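Local atomic coordinates of hydroxylase (Rhodococcus sp., PDB entry 2OR0), a protein that probably acts as a flavin-dependent hydroxylase, using reduced flavin and molecular oxygen to insert one oxygen atom into its substrate. Residues 99-111 against 121-133. Sequence-based numbering, arbitrary orientation.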
loop_
_atom_site.group_PDB
_atom_site.type_symbol
_atom_site.label_atom_id
_atom_site.label_comp_id
_atom_site.label_asym_id
_atom_site.label_seq_id
_atom_site.Cartn_x
_atom_site.Cartn_y
_atom_site.Cartn_z
ATOM N N THR A 99 -1.702 5.681 3.679
ATOM C CA THR A 99 -2.865 4.932 4.220
ATOM C C THR A 99 -2.860 3.468 3.822
ATOM O O THR A 99 -3.070 2.594 4.664
ATOM C CB THR A 99 -4.187 5.565 3.796
ATOM O OG1 THR A 99 -4.183 6.944 4.157
ATOM C CG2 THR A 99 -5.350 4.880 4.492
ATOM N N GLY A 100 -2.605 3.197 2.545
ATOM C CA GLY A 100 -2.479 1.834 2.065
ATOM C C GLY A 100 -1.294 1.005 2.527
ATOM O O GLY A 100 -1.346 -0.216 2.433
ATOM N N ILE A 101 -0.221 1.654 2.995
ATOM C CA ILE A 101 0.993 0.967 3.468
ATOM C C ILE A 101 0.987 0.882 4.993
ATOM O O ILE A 101 1.049 -0.197 5.556
ATOM C CB ILE A 101 2.313 1.732 3.033
ATOM C CG1 ILE A 101 2.445 1.807 1.517
ATOM C CG2 ILE A 101 3.567 1.087 3.642
ATOM C CD1 ILE A 101 3.410 0.777 0.900
ATOM N N VAL A 102 0.960 2.037 5.643
ATOM C CA VAL A 102 0.950 2.123 7.094
ATOM C C VAL A 102 -0.336 1.429 7.612
ATOM O O VAL A 102 -0.293 0.729 8.623
ATOM C CB VAL A 102 1.067 3.585 7.579
ATOM C CG1 VAL A 102 1.031 3.686 9.098
ATOM C CG2 VAL A 102 2.374 4.222 7.083
ATOM N N GLY A 103 -1.438 1.566 6.850
ATOM C CA GLY A 103 -2.709 0.910 7.148
ATOM C C GLY A 103 -2.759 -0.602 7.127
ATOM O O GLY A 103 -3.675 -1.197 7.702
ATOM N N VAL A 104 -1.805 -1.240 6.461
ATOM C CA VAL A 104 -1.750 -2.685 6.434
ATOM C C VAL A 104 -0.998 -3.293 7.640
ATOM O O VAL A 104 -1.190 -4.474 7.993
ATOM C CB VAL A 104 -1.156 -3.169 5.080
ATOM C CG1 VAL A 104 -0.624 -4.582 5.171
ATOM C CG2 VAL A 104 -2.246 -3.109 4.013
ATOM N N HIS A 105 -0.125 -2.495 8.253
ATOM C CA HIS A 105 0.703 -2.993 9.357
ATOM C C HIS A 105 -0.118 -3.501 10.574
ATOM O O HIS A 105 0.248 -4.542 11.130
ATOM C CB HIS A 105 1.781 -1.974 9.747
ATOM C CG HIS A 105 2.704 -1.618 8.615
ATOM N ND1 HIS A 105 3.132 -0.332 8.380
ATOM C CD2 HIS A 105 3.240 -2.374 7.628
ATOM C CE1 HIS A 105 3.909 -0.312 7.311
ATOM N NE2 HIS A 105 3.986 -1.539 6.833
ATOM N N PRO A 106 -1.220 -2.795 10.957
ATOM C CA PRO A 106 -2.094 -3.282 12.029
ATOM C C PRO A 106 -2.713 -4.626 11.697
ATOM O O PRO A 106 -2.995 -5.416 12.598
ATOM C CB PRO A 106 -3.193 -2.222 12.098
ATOM C CG PRO A 106 -2.545 -0.981 11.597
ATOM C CD PRO A 106 -1.706 -1.490 10.457
ATOM N N TRP A 107 -2.915 -4.897 10.410
ATOM C CA TRP A 107 -3.482 -6.165 10.008
ATOM C C TRP A 107 -2.530 -7.319 10.367
ATOM O O TRP A 107 -2.951 -8.334 10.942
ATOM C CB TRP A 107 -3.870 -6.149 8.517
ATOM C CG TRP A 107 -4.459 -7.439 8.079
ATOM C CD1 TRP A 107 -5.783 -7.823 8.162
ATOM C CD2 TRP A 107 -3.758 -8.534 7.482
ATOM N NE1 TRP A 107 -5.921 -9.096 7.665
ATOM C CE2 TRP A 107 -4.700 -9.558 7.252
ATOM C CE3 TRP A 107 -2.411 -8.753 7.126
ATOM C CZ2 TRP A 107 -4.346 -10.784 6.678
ATOM C CZ3 TRP A 107 -2.063 -9.960 6.558
ATOM C CH2 TRP A 107 -3.023 -10.962 6.328
ATOM N N GLU A 108 -1.247 -7.173 10.030
ATOM C CA GLU A 108 -0.286 -8.222 10.337
ATOM C C GLU A 108 -0.004 -8.304 11.861
ATOM O O GLU A 108 0.097 -9.388 12.403
ATOM C CB GLU A 108 1.024 -8.060 9.570
ATOM C CG GLU A 108 1.994 -9.214 9.847
ATOM C CD GLU A 108 3.247 -9.179 8.998
ATOM O OE1 GLU A 108 3.321 -8.360 8.058
ATOM O OE2 GLU A 108 4.166 -9.974 9.264
ATOM N N LEU A 109 0.101 -7.159 12.530
ATOM C CA LEU A 109 0.379 -7.152 13.955
ATOM C C LEU A 109 -0.737 -7.871 14.714
ATOM O O LEU A 109 -0.520 -8.360 15.817
ATOM C CB LEU A 109 0.483 -5.735 14.476
ATOM C CG LEU A 109 1.304 -5.601 15.766
ATOM C CD1 LEU A 109 2.819 -5.848 15.504
ATOM C CD2 LEU A 109 1.049 -4.245 16.416
ATOM N N ALA A 110 -1.931 -7.916 14.121
ATOM C CA ALA A 110 -3.079 -8.550 14.756
ATOM C C ALA A 110 -2.746 -9.971 15.102
ATOM O O ALA A 110 -3.224 -10.469 16.107
ATOM C CB ALA A 110 -4.318 -8.494 13.872
ATOM N N PHE A 111 -1.917 -10.614 14.282
ATOM C CA PHE A 111 -1.472 -11.972 14.579
ATOM C C PHE A 111 0.001 -12.077 15.002
ATOM O O PHE A 111 0.592 -13.161 14.957
ATOM C CB PHE A 111 -1.849 -12.997 13.478
ATOM C CG PHE A 111 -1.362 -12.654 12.078
ATOM C CD1 PHE A 111 -0.121 -13.125 11.611
ATOM C CD2 PHE A 111 -2.168 -11.918 11.210
ATOM C CE1 PHE A 111 0.309 -12.865 10.333
ATOM C CE2 PHE A 111 -1.736 -11.625 9.901
ATOM C CZ PHE A 111 -0.494 -12.100 9.464
ATOM N N TRP A 121 0.281 -0.455 20.803
ATOM C CA TRP A 121 -1.032 0.201 20.913
ATOM C C TRP A 121 -1.538 0.412 22.344
ATOM O O TRP A 121 -2.497 1.161 22.556
ATOM C CB TRP A 121 -2.083 -0.597 20.136
ATOM C CG TRP A 121 -1.904 -0.613 18.650
ATOM C CD1 TRP A 121 -1.545 0.448 17.839
ATOM C CD2 TRP A 121 -2.089 -1.733 17.786
ATOM N NE1 TRP A 121 -1.502 0.039 16.528
ATOM C CE2 TRP A 121 -1.833 -1.293 16.467
ATOM C CE3 TRP A 121 -2.453 -3.068 17.994
ATOM C CZ2 TRP A 121 -1.930 -2.140 15.370
ATOM C CZ3 TRP A 121 -2.546 -3.911 16.911
ATOM C CH2 TRP A 121 -2.287 -3.441 15.604
ATOM N N GLY A 122 -0.903 -0.262 23.307
ATOM C CA GLY A 122 -1.294 -0.203 24.731
ATOM C C GLY A 122 -1.626 1.176 25.271
ATOM O O GLY A 122 -2.703 1.382 25.821
ATOM N N GLU A 123 -0.724 2.133 25.104
ATOM C CA GLU A 123 -0.977 3.485 25.583
ATOM C C GLU A 123 -1.725 4.341 24.568
ATOM O O GLU A 123 -2.587 5.147 24.937
ATOM C CB GLU A 123 0.332 4.165 25.992
ATOM C CG GLU A 123 0.963 3.568 27.240
ATOM C CD GLU A 123 0.098 3.807 28.477
ATOM O OE1 GLU A 123 -0.033 4.989 28.887
ATOM O OE2 GLU A 123 -0.464 2.822 29.028
ATOM N N ASP A 124 -1.388 4.168 23.289
ATOM C CA ASP A 124 -1.946 4.996 22.229
ATOM C C ASP A 124 -2.282 4.128 21.006
ATOM O O ASP A 124 -1.380 3.628 20.320
ATOM C CB ASP A 124 -0.947 6.089 21.867
ATOM C CG ASP A 124 -1.531 7.139 20.950
ATOM O OD1 ASP A 124 -2.646 6.940 20.405
ATOM O OD2 ASP A 124 -0.856 8.175 20.762
ATOM N N ASN A 125 -3.584 3.931 20.772
ATOM C CA ASN A 125 -4.092 3.176 19.620
ATOM C C ASN A 125 -3.636 3.788 18.290
ATOM O O ASN A 125 -3.634 3.115 17.274
ATOM C CB ASN A 125 -5.632 3.152 19.611
ATOM C CG ASN A 125 -6.239 2.534 20.871
ATOM O OD1 ASN A 125 -5.671 1.617 21.482
ATOM N ND2 ASN A 125 -7.418 3.036 21.253
ATOM N N ASP A 126 -3.306 5.076 18.309
ATOM C CA ASP A 126 -2.951 5.801 17.095
ATOM C C ASP A 126 -1.448 5.825 16.801
ATOM O O ASP A 126 -0.975 6.672 16.039
ATOM C CB ASP A 126 -3.504 7.231 17.135
ATOM C CG ASP A 126 -4.991 7.288 16.828
ATOM O OD1 ASP A 126 -5.468 6.481 15.998
ATOM O OD2 ASP A 126 -5.678 8.147 17.418
ATOM N N THR A 127 -0.719 4.886 17.392
ATOM C CA THR A 127 0.705 4.703 17.130
ATOM C C THR A 127 0.847 3.974 15.802
ATOM O O THR A 127 0.227 2.912 15.606
ATOM C CB THR A 127 1.373 3.879 18.265
ATOM O OG1 THR A 127 1.230 4.587 19.498
ATOM C CG2 THR A 127 2.856 3.661 17.997
ATOM N N TRP A 128 1.652 4.543 14.900
ATOM C CA TRP A 128 1.876 3.969 13.563
ATOM C C TRP A 128 3.181 3.199 13.440
ATOM O O TRP A 128 4.190 3.546 14.079
ATOM C CB TRP A 128 1.886 5.059 12.484
ATOM C CG TRP A 128 0.616 5.809 12.312
ATOM C CD1 TRP A 128 -0.599 5.552 12.909
ATOM C CD2 TRP A 128 0.405 6.938 11.443
ATOM N NE1 TRP A 128 -1.536 6.475 12.492
ATOM C CE2 TRP A 128 -0.951 7.330 11.587
ATOM C CE3 TRP A 128 1.232 7.656 10.563
ATOM C CZ2 TRP A 128 -1.505 8.417 10.872
ATOM C CZ3 TRP A 128 0.689 8.747 9.861
ATOM C CH2 TRP A 128 -0.676 9.104 10.017
HETATM N N MSE A 129 3.148 2.167 12.589
HETATM C CA MSE A 129 4.334 1.438 12.185
HETATM C C MSE A 129 4.699 1.778 10.733
HETATM O O MSE A 129 3.817 1.868 9.865
HETATM C CB MSE A 129 4.129 -0.070 12.307
HETATM C CG MSE A 129 3.869 -0.572 13.716
HETATM SE SE MSE A 129 3.066 -2.320 13.593
HETATM C CE MSE A 129 1.236 -1.587 13.602
ATOM N N ALA A 130 6.007 1.929 10.500
ATOM C CA ALA A 130 6.606 2.092 9.167
ATOM C C ALA A 130 7.099 0.762 8.638
ATOM O O ALA A 130 7.318 -0.189 9.402
ATOM C CB ALA A 130 7.779 3.110 9.205
ATOM N N SER A 131 7.241 0.689 7.322
ATOM C CA SER A 131 7.785 -0.428 6.569
ATOM C C SER A 131 9.258 -0.119 6.226
ATOM O O SER A 131 9.834 0.860 6.714
ATOM C CB SER A 131 6.959 -0.584 5.266
ATOM O OG SER A 131 7.062 0.591 4.433
ATOM N N PRO A 132 9.847 -0.871 5.276
ATOM C CA PRO A 132 9.447 -1.971 4.379
ATOM C C PRO A 132 9.667 -3.398 4.849
ATOM O O PRO A 132 10.575 -3.685 5.635
ATOM C CB PRO A 132 10.331 -1.732 3.163
ATOM C CG PRO A 132 11.640 -1.295 3.799
ATOM C CD PRO A 132 11.242 -0.445 5.003
ATOM N N TYR A 133 8.861 -4.298 4.291
ATOM C CA TYR A 133 9.051 -5.733 4.459
ATOM C C TYR A 133 10.224 -6.312 3.678
ATOM O O TYR A 133 10.596 -7.449 3.937
ATOM C CB TYR A 133 7.796 -6.479 4.028
ATOM C CG TYR A 133 6.620 -6.248 4.939
ATOM C CD1 TYR A 133 6.634 -6.703 6.247
ATOM C CD2 TYR A 133 5.480 -5.575 4.479
ATOM C CE1 TYR A 133 5.541 -6.502 7.086
ATOM C CE2 TYR A 133 4.365 -5.382 5.314
ATOM C CZ TYR A 133 4.407 -5.855 6.623
ATOM O OH TYR A 133 3.320 -5.658 7.473
HETATM O O HOH W 1 0.676 1.258 11.460
#
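H105 reaches out from helix 105-109 to the strand at 129-130 and shows how a single imidazole can tie a helix to a short strand of the sheet. Its CB rests 3.9 Å from CE of selenomethionine M129. CG stands anti to the carbonyl carbon (chi1 -59°), and the turn of the ring about CB-CG presents ND1 to M129 O, 2.7 Å away; this bent hydrogen bond (137° at the hydrogen) meets the carbonyl from above its plane. CE1 lies against the backbone at S131, NE2 sits 3.5 Å from S131 CB, and CD2, at the ring edge, lies 3.3 Å from Y133 OH. In the acyl-CoA dehydrogenase-like fold of this family, the contact joins the N-terminal helices to the beta domain, where strand 129-130 runs parallel to strand 163-170. A water adds a second link, accepting from M129 N and donating to V102 O. Beyond CD2, Y133 OH gives a weak bond to E108 OE1 (2.8 Å), while OE2 of the same carboxylate is hydrogen-bonded to H184 ND1, its stronger partner. On the other flank, L109 CD2 lies over the face of W121, 3.6 Å from the centroid of its six-membered ring in a CH-pi contact, and P106 CB touches W121 CZ2.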